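Local coordinates for protein putative oxidoreductase (Bacteroides fragilis NCTC 9343, PDB 3FHL) that probably works as an NAD(P)-dependent oxidoreductase of the Gfo/Idh/MocA family, pairing a Rossmann nucleotide-binding domain with a C-terminal alpha/beta domain, at residues C[6-11]-C[68-73]; C[92-97]-C[117-122]; C[150-155]-C[239-244]; C[155-160]-C[233-238]. All blocks are in the same frame, centred on the assembly; numbering follows the deposited sequence.

Contact 1. Residues C[6-11]-C[68-73]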
loop_
_atom_site.group_PDB
_atom_site.type_symbol
_atom_site.label_atom_id
_atom_site.label_comp_id
_atom_site.label_asym_id
_atom_site.label_seq_id
_atom_site.Cartn_x
_atom_site.Cartn_y
_atom_site.Cartn_z
ATOM N N ILE C 6 35.299 -1.256 27.257
ATOM C CA ILE C 6 34.834 0.112 27.024
ATOM C C ILE C 6 34.074 0.624 28.249
ATOM O O ILE C 6 32.991 0.126 28.572
ATOM C CB ILE C 6 33.972 0.184 25.731
ATOM C CG1 ILE C 6 34.799 -0.296 24.536
ATOM C CG2 ILE C 6 33.486 1.612 25.477
ATOM C CD1 ILE C 6 33.985 -0.844 23.362
ATOM N N LYS C 7 34.658 1.603 28.945
ATOM C CA LYS C 7 34.023 2.181 30.127
ATOM C C LYS C 7 32.971 3.187 29.686
ATOM O O LYS C 7 33.292 4.184 29.045
ATOM C CB LYS C 7 35.047 2.862 31.045
ATOM C CG LYS C 7 35.484 2.019 32.228
ATOM C CD LYS C 7 36.355 2.838 33.201
ATOM C CE LYS C 7 37.028 1.965 34.241
ATOM N NZ LYS C 7 36.149 1.648 35.400
ATOM N N THR C 8 31.719 2.923 30.048
ATOM C CA THR C 8 30.599 3.669 29.484
ATOM C C THR C 8 29.830 4.479 30.512
ATOM O O THR C 8 29.507 3.981 31.605
ATOM C CB THR C 8 29.634 2.730 28.726
ATOM O OG1 THR C 8 30.389 1.890 27.847
ATOM C CG2 THR C 8 28.604 3.523 27.907
ATOM N N GLY C 9 29.555 5.730 30.140
ATOM C CA GLY C 9 28.669 6.613 30.891
ATOM C C GLY C 9 27.311 6.754 30.206
ATOM O O GLY C 9 27.232 7.048 29.013
ATOM N N LEU C 10 26.246 6.540 30.969
ATOM C CA LEU C 10 24.876 6.646 30.457
ATOM C C LEU C 10 24.267 7.957 30.946
ATOM O O LEU C 10 24.199 8.200 32.152
ATOM C CB LEU C 10 24.050 5.431 30.909
ATOM C CG LEU C 10 22.605 5.254 30.396
ATOM C CD1 LEU C 10 22.529 5.269 28.869
ATOM C CD2 LEU C 10 21.963 3.988 30.971
ATOM N N ALA C 11 23.830 8.798 30.006
ATOM C CA ALA C 11 23.405 10.172 30.320
ATOM C C ALA C 11 22.053 10.294 31.031
ATOM O O ALA C 11 21.775 11.325 31.634
ATOM C CB ALA C 11 23.425 11.039 29.065
ATOM N N LEU C 68 33.276 6.011 26.413
ATOM C CA LEU C 68 32.031 6.164 25.647
ATOM C C LEU C 68 30.912 6.772 26.474
ATOM O O LEU C 68 30.666 6.355 27.612
ATOM C CB LEU C 68 31.583 4.808 25.072
ATOM C CG LEU C 68 30.249 4.698 24.297
ATOM C CD1 LEU C 68 30.335 5.413 22.967
ATOM C CD2 LEU C 68 29.855 3.240 24.082
ATOM N N ILE C 69 30.237 7.760 25.891
ATOM C CA ILE C 69 29.064 8.362 26.505
ATOM C C ILE C 69 27.836 8.140 25.613
ATOM O O ILE C 69 27.875 8.395 24.413
ATOM C CB ILE C 69 29.269 9.873 26.809
ATOM C CG1 ILE C 69 30.305 10.049 27.930
ATOM C CG2 ILE C 69 27.947 10.549 27.237
ATOM C CD1 ILE C 69 30.651 11.505 28.223
ATOM N N VAL C 70 26.767 7.631 26.220
ATOM C CA VAL C 70 25.483 7.452 25.546
ATOM C C VAL C 70 24.574 8.620 25.910
ATOM O O VAL C 70 24.124 8.740 27.064
ATOM C CB VAL C 70 24.831 6.100 25.923
ATOM C CG1 VAL C 70 23.463 5.934 25.227
ATOM C CG2 VAL C 70 25.757 4.941 25.547
ATOM N N VAL C 71 24.320 9.483 24.928
ATOM C CA VAL C 71 23.489 10.684 25.111
ATOM C C VAL C 71 22.009 10.327 24.863
ATOM O O VAL C 71 21.554 10.224 23.715
ATOM C CB VAL C 71 24.002 11.863 24.216
ATOM C CG1 VAL C 71 23.113 13.118 24.311
ATOM C CG2 VAL C 71 25.439 12.226 24.597
ATOM N N ASN C 72 21.277 10.102 25.951
ATOM C CA ASN C 72 19.865 9.714 25.868
ATOM C C ASN C 72 18.991 10.572 26.788
ATOM O O ASN C 72 18.005 10.104 27.364
ATOM C CB ASN C 72 19.711 8.224 26.180
ATOM C CG ASN C 72 20.096 7.882 27.603
ATOM O OD1 ASN C 72 21.017 8.466 28.168
ATOM N ND2 ASN C 72 19.375 6.952 28.198
ATOM N N THR C 73 19.390 11.835 26.910
ATOM C CA THR C 73 18.724 12.846 27.732
ATOM C C THR C 73 17.538 13.468 26.955
ATOM O O THR C 73 17.324 13.093 25.795
ATOM C CB THR C 73 19.752 13.928 28.128
ATOM O OG1 THR C 73 20.570 14.252 26.998
ATOM C CG2 THR C 73 20.635 13.446 29.251
#

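Contact 2. Residues C[92-97]-C[117-122]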
loop_
_atom_site.group_PDB
_atom_site.type_symbol
_atom_site.label_atom_id
_atom_site.label_comp_id
_atom_site.label_asym_id
_atom_site.label_seq_id
_atom_site.Cartn_x
_atom_site.Cartn_y
_atom_site.Cartn_z
ATOM N N VAL C 92 30.949 8.869 21.254
ATOM C CA VAL C 92 29.567 9.284 21.580
ATOM C C VAL C 92 28.472 8.512 20.835
ATOM O O VAL C 92 28.543 8.321 19.616
ATOM C CB VAL C 92 29.355 10.835 21.351
ATOM C CG1 VAL C 92 27.916 11.260 21.632
ATOM C CG2 VAL C 92 30.270 11.647 22.231
ATOM N N VAL C 93 27.469 8.073 21.588
ATOM C CA VAL C 93 26.188 7.641 21.011
ATOM C C VAL C 93 25.120 8.692 21.313
ATOM O O VAL C 93 24.962 9.108 22.465
ATOM C CB VAL C 93 25.760 6.252 21.556
ATOM C CG1 VAL C 93 24.277 5.941 21.239
ATOM C CG2 VAL C 93 26.635 5.193 20.953
ATOM N N VAL C 94 24.400 9.135 20.278
ATOM C CA VAL C 94 23.245 10.010 20.489
ATOM C C VAL C 94 21.952 9.301 20.091
ATOM O O VAL C 94 21.868 8.652 19.044
ATOM C CB VAL C 94 23.317 11.344 19.705
ATOM C CG1 VAL C 94 22.402 12.401 20.354
ATOM C CG2 VAL C 94 24.739 11.867 19.622
ATOM N N GLU C 95 20.952 9.431 20.948
ATOM C CA GLU C 95 19.602 9.020 20.608
ATOM C C GLU C 95 18.937 10.037 19.710
ATOM O O GLU C 95 19.264 11.232 19.758
ATOM C CB GLU C 95 18.777 8.860 21.865
ATOM C CG GLU C 95 18.896 7.487 22.442
ATOM C CD GLU C 95 17.710 7.114 23.288
ATOM O OE1 GLU C 95 17.143 8.005 23.960
ATOM O OE2 GLU C 95 17.353 5.913 23.296
ATOM N N LYS C 96 18.003 9.558 18.891
ATOM C CA LYS C 96 17.091 10.429 18.150
ATOM C C LYS C 96 16.205 11.194 19.131
ATOM O O LYS C 96 15.705 10.606 20.095
ATOM C CB LYS C 96 16.222 9.614 17.199
ATOM C CG LYS C 96 16.979 9.045 16.007
ATOM C CD LYS C 96 16.297 7.785 15.488
ATOM C CE LYS C 96 14.865 8.060 15.043
ATOM N NZ LYS C 96 14.176 6.793 14.632
ATOM N N PRO C 97 16.007 12.504 18.894
ATOM C CA PRO C 97 16.537 13.298 17.777
ATOM C C PRO C 97 18.005 13.680 17.974
ATOM O O PRO C 97 18.380 14.188 19.036
ATOM C CB PRO C 97 15.646 14.553 17.770
ATOM C CG PRO C 97 14.629 14.350 18.876
ATOM C CD PRO C 97 15.188 13.326 19.793
ATOM N N LEU C 117 37.124 10.812 16.734
ATOM C CA LEU C 117 36.200 10.208 17.688
ATOM C C LEU C 117 34.977 9.631 16.970
ATOM O O LEU C 117 34.555 10.159 15.938
ATOM C CB LEU C 117 35.755 11.249 18.723
ATOM C CG LEU C 117 36.852 11.868 19.603
ATOM C CD1 LEU C 117 36.290 13.012 20.425
ATOM C CD2 LEU C 117 37.494 10.811 20.493
ATOM N N MET C 118 34.434 8.540 17.513
ATOM C CA MET C 118 33.203 7.921 16.994
ATOM C C MET C 118 31.984 8.780 17.343
ATOM O O MET C 118 31.827 9.213 18.487
ATOM C CB MET C 118 33.023 6.506 17.568
ATOM C CG MET C 118 31.864 5.680 16.925
ATOM S SD MET C 118 31.330 4.270 17.929
ATOM C CE MET C 118 30.519 5.139 19.254
ATOM N N LEU C 119 31.143 9.048 16.347
ATOM C CA LEU C 119 29.827 9.652 16.593
ATOM C C LEU C 119 28.742 8.799 15.931
ATOM O O LEU C 119 28.635 8.757 14.704
ATOM C CB LEU C 119 29.756 11.091 16.088
ATOM C CG LEU C 119 28.446 11.864 16.300
ATOM C CD1 LEU C 119 28.083 11.967 17.777
ATOM C CD2 LEU C 119 28.559 13.240 15.661
ATOM N N SER C 120 27.964 8.123 16.775
ATOM C CA SER C 120 26.915 7.195 16.359
ATOM C C SER C 120 25.535 7.738 16.717
ATOM O O SER C 120 25.376 8.418 17.734
ATOM C CB SER C 120 27.130 5.836 17.047
ATOM O OG SER C 120 26.067 4.919 16.803
ATOM N N VAL C 121 24.540 7.449 15.870
ATOM C CA VAL C 121 23.146 7.683 16.235
ATOM C C VAL C 121 22.428 6.345 16.400
ATOM O O VAL C 121 22.517 5.479 15.531
ATOM C CB VAL C 121 22.419 8.650 15.263
ATOM C CG1 VAL C 121 20.916 8.717 15.571
ATOM C CG2 VAL C 121 22.997 10.053 15.400
ATOM N N TYR C 122 21.758 6.181 17.538
ATOM C CA TYR C 122 21.048 4.945 17.883
ATOM C C TYR C 122 19.831 4.709 16.982
ATOM O O TYR C 122 18.823 5.409 17.089
ATOM C CB TYR C 122 20.603 4.990 19.343
ATOM C CG TYR C 122 20.057 3.679 19.864
ATOM C CD1 TYR C 122 20.858 2.536 19.913
ATOM C CD2 TYR C 122 18.753 3.588 20.333
ATOM C CE1 TYR C 122 20.373 1.332 20.404
ATOM C CE2 TYR C 122 18.258 2.399 20.824
ATOM C CZ TYR C 122 19.073 1.276 20.863
ATOM O OH TYR C 122 18.576 0.094 21.341
HETATM O O HOH W 1 17.450 6.825 18.898
#

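Contact 3. Residues C[150-155]-C[239-244]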
loop_
_atom_site.group_PDB
_atom_site.type_symbol
_atom_site.label_atom_id
_atom_site.label_comp_id
_atom_site.label_asym_id
_atom_site.label_seq_id
_atom_site.Cartn_x
_atom_site.Cartn_y
_atom_site.Cartn_z
ATOM N N GLU C 150 7.928 -3.623 0.209
ATOM C CA GLU C 150 6.913 -2.879 0.945
ATOM C C GLU C 150 7.151 -3.045 2.417
ATOM O O GLU C 150 7.321 -4.167 2.903
ATOM C CB GLU C 150 5.518 -3.397 0.612
ATOM C CG GLU C 150 5.147 -3.209 -0.862
ATOM C CD GLU C 150 4.010 -4.103 -1.301
ATOM O OE1 GLU C 150 2.960 -4.149 -0.621
ATOM O OE2 GLU C 150 4.170 -4.762 -2.339
ATOM N N SER C 151 7.139 -1.936 3.138
ATOM C CA SER C 151 7.406 -1.973 4.565
ATOM C C SER C 151 6.391 -1.058 5.246
ATOM O O SER C 151 6.292 0.119 4.920
ATOM C CB SER C 151 8.869 -1.536 4.824
ATOM O OG SER C 151 9.128 -1.263 6.191
ATOM N N THR C 152 5.631 -1.604 6.191
ATOM C CA THR C 152 4.518 -0.892 6.794
ATOM C C THR C 152 4.431 -1.099 8.296
ATOM O O THR C 152 4.555 -2.230 8.754
ATOM C CB THR C 152 3.159 -1.405 6.205
ATOM O OG1 THR C 152 3.171 -1.271 4.785
ATOM C CG2 THR C 152 1.925 -0.668 6.804
ATOM N N PHE C 153 4.213 -0.020 9.052
ATOM C CA PHE C 153 3.773 -0.140 10.445
ATOM C C PHE C 153 2.269 0.100 10.593
ATOM O O PHE C 153 1.792 1.241 10.593
ATOM C CB PHE C 153 4.525 0.822 11.372
ATOM C CG PHE C 153 5.851 0.312 11.860
ATOM C CD1 PHE C 153 5.972 -0.968 12.407
ATOM C CD2 PHE C 153 6.981 1.130 11.810
ATOM C CE1 PHE C 153 7.202 -1.428 12.874
ATOM C CE2 PHE C 153 8.218 0.674 12.274
ATOM C CZ PHE C 153 8.327 -0.603 12.803
ATOM N N ALA C 154 1.532 -0.993 10.745
ATOM C CA ALA C 154 0.094 -0.959 10.890
ATOM C C ALA C 154 -0.284 -0.842 12.359
ATOM O O ALA C 154 0.136 -1.651 13.194
ATOM C CB ALA C 154 -0.490 -2.208 10.292
ATOM N N ARG C 155 -1.065 0.175 12.684
ATOM C CA ARG C 155 -1.535 0.343 14.055
ATOM C C ARG C 155 -3.025 0.654 14.043
ATOM O O ARG C 155 -3.578 1.008 13.012
ATOM C CB ARG C 155 -0.760 1.473 14.752
ATOM C CG ARG C 155 0.734 1.190 14.934
ATOM C CD ARG C 155 1.360 2.088 15.992
ATOM N NE ARG C 155 2.711 1.654 16.352
ATOM C CZ ARG C 155 3.573 2.366 17.075
ATOM N NH1 ARG C 155 3.245 3.575 17.525
ATOM N NH2 ARG C 155 4.776 1.867 17.339
ATOM N N GLU C 239 -7.345 -4.188 10.809
ATOM C CA GLU C 239 -6.721 -5.397 10.338
ATOM C C GLU C 239 -5.415 -4.969 9.672
ATOM O O GLU C 239 -5.411 -4.202 8.710
ATOM C CB GLU C 239 -7.626 -6.154 9.375
ATOM C CG GLU C 239 -7.013 -7.440 8.823
ATOM C CD GLU C 239 -6.837 -8.534 9.872
ATOM O OE1 GLU C 239 -7.456 -8.463 10.965
ATOM O OE2 GLU C 239 -6.080 -9.480 9.575
ATOM N N ALA C 240 -4.315 -5.457 10.229
ATOM C CA ALA C 240 -3.002 -4.982 9.892
ATOM C C ALA C 240 -2.596 -5.420 8.499
ATOM O O ALA C 240 -2.805 -6.563 8.108
ATOM C CB ALA C 240 -1.988 -5.488 10.923
ATOM N N GLU C 241 -2.017 -4.489 7.750
ATOM C CA GLU C 241 -1.297 -4.842 6.529
ATOM C C GLU C 241 0.044 -5.493 6.919
ATOM O O GLU C 241 0.475 -5.350 8.060
ATOM C CB GLU C 241 -1.097 -3.582 5.672
ATOM C CG GLU C 241 -2.365 -3.235 4.926
ATOM C CD GLU C 241 -2.398 -1.836 4.336
ATOM O OE1 GLU C 241 -1.349 -1.299 3.914
ATOM O OE2 GLU C 241 -3.514 -1.282 4.272
ATOM N N PRO C 242 0.698 -6.231 5.991
ATOM C CA PRO C 242 1.959 -6.871 6.365
ATOM C C PRO C 242 3.009 -5.865 6.818
ATOM O O PRO C 242 3.040 -4.737 6.318
ATOM C CB PRO C 242 2.424 -7.518 5.062
ATOM C CG PRO C 242 1.149 -7.727 4.276
ATOM C CD PRO C 242 0.305 -6.555 4.603
ATOM N N ARG C 243 3.846 -6.277 7.767
ATOM C CA ARG C 243 5.018 -5.519 8.167
ATOM C C ARG C 243 5.980 -5.436 6.980
ATOM O O ARG C 243 6.502 -4.370 6.674
ATOM C CB ARG C 243 5.692 -6.185 9.384
ATOM C CG ARG C 243 7.049 -5.575 9.788
ATOM C CD ARG C 243 6.931 -4.228 10.498
ATOM N NE ARG C 243 8.233 -3.562 10.583
ATOM C CZ ARG C 243 8.767 -2.828 9.610
ATOM N NH1 ARG C 243 9.956 -2.263 9.779
ATOM N NH2 ARG C 243 8.117 -2.659 8.468
ATOM N N PHE C 244 6.182 -6.565 6.312
ATOM C CA PHE C 244 6.959 -6.601 5.079
ATOM C C PHE C 244 6.240 -7.414 4.030
ATOM O O PHE C 244 5.656 -8.463 4.328
ATOM C CB PHE C 244 8.344 -7.222 5.297
ATOM C CG PHE C 244 9.327 -6.315 6.003
ATOM C CD1 PHE C 244 9.685 -6.563 7.328
ATOM C CD2 PHE C 244 9.898 -5.220 5.349
ATOM C CE1 PHE C 244 10.603 -5.716 7.998
ATOM C CE2 PHE C 244 10.800 -4.383 6.008
ATOM C CZ PHE C 244 11.155 -4.627 7.327
HETATM O O HOH W 2 1.026 -2.139 2.951
HETATM O O HOH W 3 3.870 -3.860 3.807
#

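Contact 4. Residues C[155-160]-C[233-238]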
loop_
_atom_site.group_PDB
_atom_site.type_symbol
_atom_site.label_atom_id
_atom_site.label_comp_id
_atom_site.label_asym_id
_atom_site.label_seq_id
_atom_site.Cartn_x
_atom_site.Cartn_y
_atom_site.Cartn_z
ATOM N N ARG C 155 -1.065 0.175 12.684
ATOM C CA ARG C 155 -1.535 0.343 14.055
ATOM C C ARG C 155 -3.025 0.654 14.043
ATOM O O ARG C 155 -3.578 1.008 13.012
ATOM C CB ARG C 155 -0.760 1.473 14.752
ATOM C CG ARG C 155 0.734 1.190 14.934
ATOM C CD ARG C 155 1.360 2.088 15.992
ATOM N NE ARG C 155 2.711 1.654 16.352
ATOM C CZ ARG C 155 3.573 2.366 17.075
ATOM N NH1 ARG C 155 3.245 3.575 17.525
ATOM N NH2 ARG C 155 4.776 1.867 17.339
ATOM N N TYR C 156 -3.672 0.514 15.192
ATOM C CA TYR C 156 -5.062 0.885 15.313
ATOM C C TYR C 156 -5.314 1.549 16.657
ATOM O O TYR C 156 -5.400 0.874 17.680
ATOM C CB TYR C 156 -6.012 -0.317 15.093
ATOM C CG TYR C 156 -7.472 0.090 15.187
ATOM C CD1 TYR C 156 -8.071 0.842 14.173
ATOM C CD2 TYR C 156 -8.237 -0.226 16.311
ATOM C CE1 TYR C 156 -9.394 1.246 14.269
ATOM C CE2 TYR C 156 -9.552 0.185 16.427
ATOM C CZ TYR C 156 -10.128 0.921 15.397
ATOM O OH TYR C 156 -11.433 1.335 15.492
ATOM N N ARG C 157 -5.482 2.848 16.603
ATOM C CA ARG C 157 -5.815 3.642 17.738
ATOM C C ARG C 157 -6.739 4.778 17.317
ATOM O O ARG C 157 -6.296 5.790 16.850
ATOM C CB ARG C 157 -4.538 4.182 18.363
ATOM C CG ARG C 157 -4.748 5.050 19.567
ATOM C CD ARG C 157 -3.589 4.948 20.527
ATOM N NE ARG C 157 -2.593 5.968 20.283
ATOM C CZ ARG C 157 -1.287 5.774 20.332
ATOM N NH1 ARG C 157 -0.799 4.586 20.618
ATOM N NH2 ARG C 157 -0.467 6.779 20.084
ATOM N N ASN C 158 -8.033 4.578 17.486
ATOM C CA ASN C 158 -9.021 5.536 17.033
ATOM C C ASN C 158 -9.379 6.473 18.137
ATOM O O ASN C 158 -10.498 6.546 18.536
ATOM C CB ASN C 158 -10.274 4.826 16.557
ATOM C CG ASN C 158 -11.303 5.766 15.992
ATOM O OD1 ASN C 158 -10.984 6.775 15.413
ATOM N ND2 ASN C 158 -12.542 5.421 16.153
ATOM N N PHE C 159 -8.383 7.148 18.657
ATOM C CA PHE C 159 -8.559 8.284 19.527
ATOM C C PHE C 159 -7.197 8.905 19.663
ATOM O O PHE C 159 -6.234 8.332 19.248
ATOM C CB PHE C 159 -9.017 7.825 20.887
ATOM C CG PHE C 159 -8.197 6.736 21.446
ATOM C CD1 PHE C 159 -8.463 5.440 21.126
ATOM C CD2 PHE C 159 -7.161 7.007 22.294
ATOM C CE1 PHE C 159 -7.708 4.424 21.633
ATOM C CE2 PHE C 159 -6.406 5.996 22.814
ATOM C CZ PHE C 159 -6.673 4.703 22.477
ATOM N N ILE C 160 -7.130 10.076 20.257
ATOM C CA ILE C 160 -5.890 10.805 20.342
ATOM C C ILE C 160 -5.310 10.576 21.712
ATOM O O ILE C 160 -5.778 11.166 22.666
ATOM C CB ILE C 160 -6.119 12.303 20.161
ATOM C CG1 ILE C 160 -6.848 12.605 18.862
ATOM C CG2 ILE C 160 -4.831 13.052 20.209
ATOM C CD1 ILE C 160 -6.341 11.885 17.706
ATOM N N ALA C 233 2.698 3.879 7.104
ATOM C CA ALA C 233 2.213 3.666 8.470
ATOM C C ALA C 233 0.885 4.356 8.663
ATOM O O ALA C 233 0.604 5.349 8.000
ATOM C CB ALA C 233 3.211 4.162 9.513
ATOM N N SER C 234 0.080 3.844 9.595
ATOM C CA SER C 234 -1.237 4.402 9.845
ATOM C C SER C 234 -1.698 3.994 11.228
ATOM O O SER C 234 -1.379 2.900 11.691
ATOM C CB SER C 234 -2.248 3.899 8.798
ATOM O OG SER C 234 -3.550 4.429 9.039
ATOM N N TYR C 235 -2.451 4.882 11.867
ATOM C CA TYR C 235 -3.119 4.578 13.128
ATOM C C TYR C 235 -4.544 4.056 12.935
ATOM O O TYR C 235 -5.254 3.813 13.906
ATOM C CB TYR C 235 -3.126 5.804 14.038
ATOM C CG TYR C 235 -1.925 5.891 14.951
ATOM C CD1 TYR C 235 -1.699 4.924 15.931
ATOM C CD2 TYR C 235 -1.024 6.943 14.844
ATOM C CE1 TYR C 235 -0.607 5.008 16.780
ATOM C CE2 TYR C 235 0.069 7.039 15.696
ATOM C CZ TYR C 235 0.277 6.065 16.652
ATOM O OH TYR C 235 1.373 6.156 17.483
ATOM N N LEU C 236 -4.958 3.870 11.686
ATOM C CA LEU C 236 -6.275 3.291 11.416
ATOM C C LEU C 236 -6.200 2.110 10.463
ATOM O O LEU C 236 -6.577 2.211 9.289
ATOM C CB LEU C 236 -7.231 4.368 10.893
ATOM C CG LEU C 236 -7.753 5.384 11.915
ATOM C CD1 LEU C 236 -8.663 6.378 11.178
ATOM C CD2 LEU C 236 -8.493 4.696 13.082
ATOM N N MET C 237 -5.644 1.010 10.963
ATOM C CA MET C 237 -5.569 -0.251 10.232
ATOM C C MET C 237 -5.951 -1.351 11.210
ATOM O O MET C 237 -5.079 -2.075 11.720
ATOM C CB MET C 237 -4.166 -0.532 9.651
ATOM C CG MET C 237 -3.681 0.390 8.555
ATOM S SD MET C 237 -2.097 -0.102 7.817
ATOM C CE MET C 237 -2.033 1.022 6.434
ATOM N N ARG C 238 -7.251 -1.467 11.486
ATOM C CA ARG C 238 -7.750 -2.461 12.445
ATOM C C ARG C 238 -7.310 -3.865 12.098
ATOM O O ARG C 238 -6.938 -4.641 12.977
ATOM C CB ARG C 238 -9.274 -2.392 12.642
ATOM C CG ARG C 238 -9.683 -3.111 13.928
ATOM C CD ARG C 238 -11.035 -2.730 14.437
ATOM N NE ARG C 238 -11.143 -3.073 15.851
ATOM C CZ ARG C 238 -12.082 -2.617 16.677
ATOM N NH1 ARG C 238 -13.022 -1.791 16.246
ATOM N NH2 ARG C 238 -12.073 -2.984 17.951
#

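Contact 1. Residues C[6-11]-C[68-73]
Thr8 and Leu68 stand side by side on one face of a parallel strand pair, pointing the same way, with Thr8 CG2 4.0 Å from Leu68 CD2. A chi1 of -48° sets the Thr8 hydroxyl beside the backbone N and the methyl CG2 anti to that N, against Leu68 and Val70 CG2. The hydroxyl bonds back to Ile6 O, approaching well above that carbonyl plane instead of along a lone pair. Further along the same face, Leu10 stretches CD1 across to Val70 CG1 at 3.8 Å. Leu10 CD1 also meets the Asn72 amide at about a right angle, 3.6 Å from Asn72 OD1. Asn72 can offer its amide there because chi1 of 65° sets CG between the backbone N and the carbonyl carbon; its ND2 is held by Ala12 O and Ser16 OG. Where the strands end, Ala11 CB packs 3.7 Å from the Thr73 methyl CG2, whose hydroxyl is engaged by Thr77.

The backbones are joined by four hydrogen bonds that alternate in direction: Leu68 N to Lys7 O, Gly9 N to Leu68 O (2.8 Å), Val70 N to Gly9 O (2.9 Å) and Ala11 N to Val70 O. Gly9 brings no side chain to the face occupied by Ile69. Helix 309-320 covers the face of Leu68 and Val70 and also meets Ile6. This is the centre of a Rossmann fold, where the first strand lies parallel to the fourth and both end at the switch point of the sheet.

Contact 2. Residues C[92-97]-C[117-122]
Val92 and Leu119 lie side by side and point the same way, while Val94 meets the same leucine obliquely. Leu119 CD1 therefore sits against both valines, 3.9 Å from Val92 CG1 and 3.8 Å from Val94 CG2; with CG anti to the backbone N (chi1 -179°), the leucine leans over toward their strand. On the other face Val93 CG2 rests 4.0 Å from Ser120 CB, and Ser120 OG is engaged by Thr326. Glu95 and Tyr122 also run alongside each other, carboxylate and ring planes 32° apart. Glu95 OE2 comes obliquely to Tyr122 CD2 and is hydrogen-bonded to His21. At the strand ends the side chains of Lys96 and Val121 cross at about a right angle, CG of Lys96 near CG1 of Val121, and a water accepts from Lys96 N at 2.8 Å and donates to Tyr122 O at 2.7 Å, continuing the connection beyond the direct bonds. Four backbone hydrogen bonds, from Val92 N to Met118 O through Tyr122 N to Val94 O, fix the parallel register.

Helix 102-115 links the two strands in a beta-alpha-beta crossover. Strand 68-71 flanks strand 91-95 on its other edge, helix 78-87 packs on Val92 and Val94, and helix 309-320 covers Val93 and Ser120.

Contact 3. Residues C[150-155]-C[239-244]
Arg243 leaves its backbone with CG anti to N, then bends at chi2 (75°), which swings its guanidinium back to Ser151 and Phe153. The chain carrying it forms a classic beta bulge, Arg243 and Phe244 together facing Lys255, where the loop after strand 228-234 enters the mixed sheet of the C-terminal domain. Phe153 lies alongside the arginine in a cation-pi contact: CZ of Arg243 is 4.2 Å from the centroid of the Phe153 ring, over its face though offset toward the rim, with the two planes 43° apart. Phe244 CZ approaches the opposite guanidinium face, so the cation is held between two aromatic rings. Arg243 also has a long, weak ion pair with Asp130 and a weak hydrogen bond to Gln186.

Antiparallel pairing begins here and continues into strand 244-248. Thr152 N donates to Arg243 O at 2.9 Å, and Ser151 and Phe244 form a non-hydrogen-bonded pair. Two waters meet Thr152 OG1; one donates to Glu241 OE1, the other to Pro242 O. Beyond them Ala154 CB touches Ala240 CB at 3.7 Å. Glu150 and Glu241 reach Lys232 and His247 of the second subunit, placing this pairing at the dimer interface. Edge-on, Arg243 NH2 donates to Ser151 OG at 2.9 Å, in the guanidinium plane and nearly straight at 171°.

Contact 4. Residues C[155-160]-C[233-238]
Two arginines, Arg155 and Arg157, flank one tyrosine, Tyr235, and both run alongside it in its own direction. They use it differently. Arg155 is extended from CG to NE and brings CD to 3.6 Å from Tyr235 CE1, then turns its guanidinium edge to the hydroxyl in a weak hydrogen bond from NH1 to Tyr235 OH (3.2 Å). Arg157, bent at chi3 (93°), instead turns one guanidinium face to the ring at a tilt, CE1 of Tyr235 over its centre and the planes 41° apart.

The backbones leave the mixed sheet of the C-terminal domain here: strands 146-154 and 228-234 run parallel as far as Arg155 N donating to Ser234 O, after which the bonds continue between irregular chains, from Met237 N to Arg155 O and from Arg157 N to Tyr235 O (2.9 Å). Ser234 OG accepts from Leu236 N at 3.0 Å, an ST turn that bends the second chain away from the strand.

On the far side of this turn Arg238 packs against the Tyr156 ring. Its CB makes a CH-pi contact 4.0 Å from the Tyr156 centroid, and its guanidinium passes the rim of the ring beside CE2, the two planes 21° apart. Leu236 CD2 comes obliquely to Tyr156 CE1 at 3.8 Å. Tyr156 OH and Arg238 NH1 bond to the carbonyls of Thr249 and Leu250 of the second subunit.

The four contacts divide between two domains. Contacts 1 and 2, with centres about 10 Å apart, are neighbouring pairings in one parallel sheet: strands 68-71 and 91-95 adjoin, with Ile69 O 2.9 Å from Val93 N, and Leu68 packs on Met118. Contacts 3 and 4, about 12 Å apart between centres, share Arg155 and lie at the ends of neighbouring strands 146-154 and 228-234 of the mixed sheet and in the loops that follow, where Ala154 CB meets Met237 SD at 3.6 Å; both touch the second subunit, whereas contacts 1 and 2 do not. Contacts 2 and 3 come within about 9 Å at their nearest atoms. As in relatives, the cofactor would be expected at the C-terminal ends of the parallel strands in contacts 1 and 2.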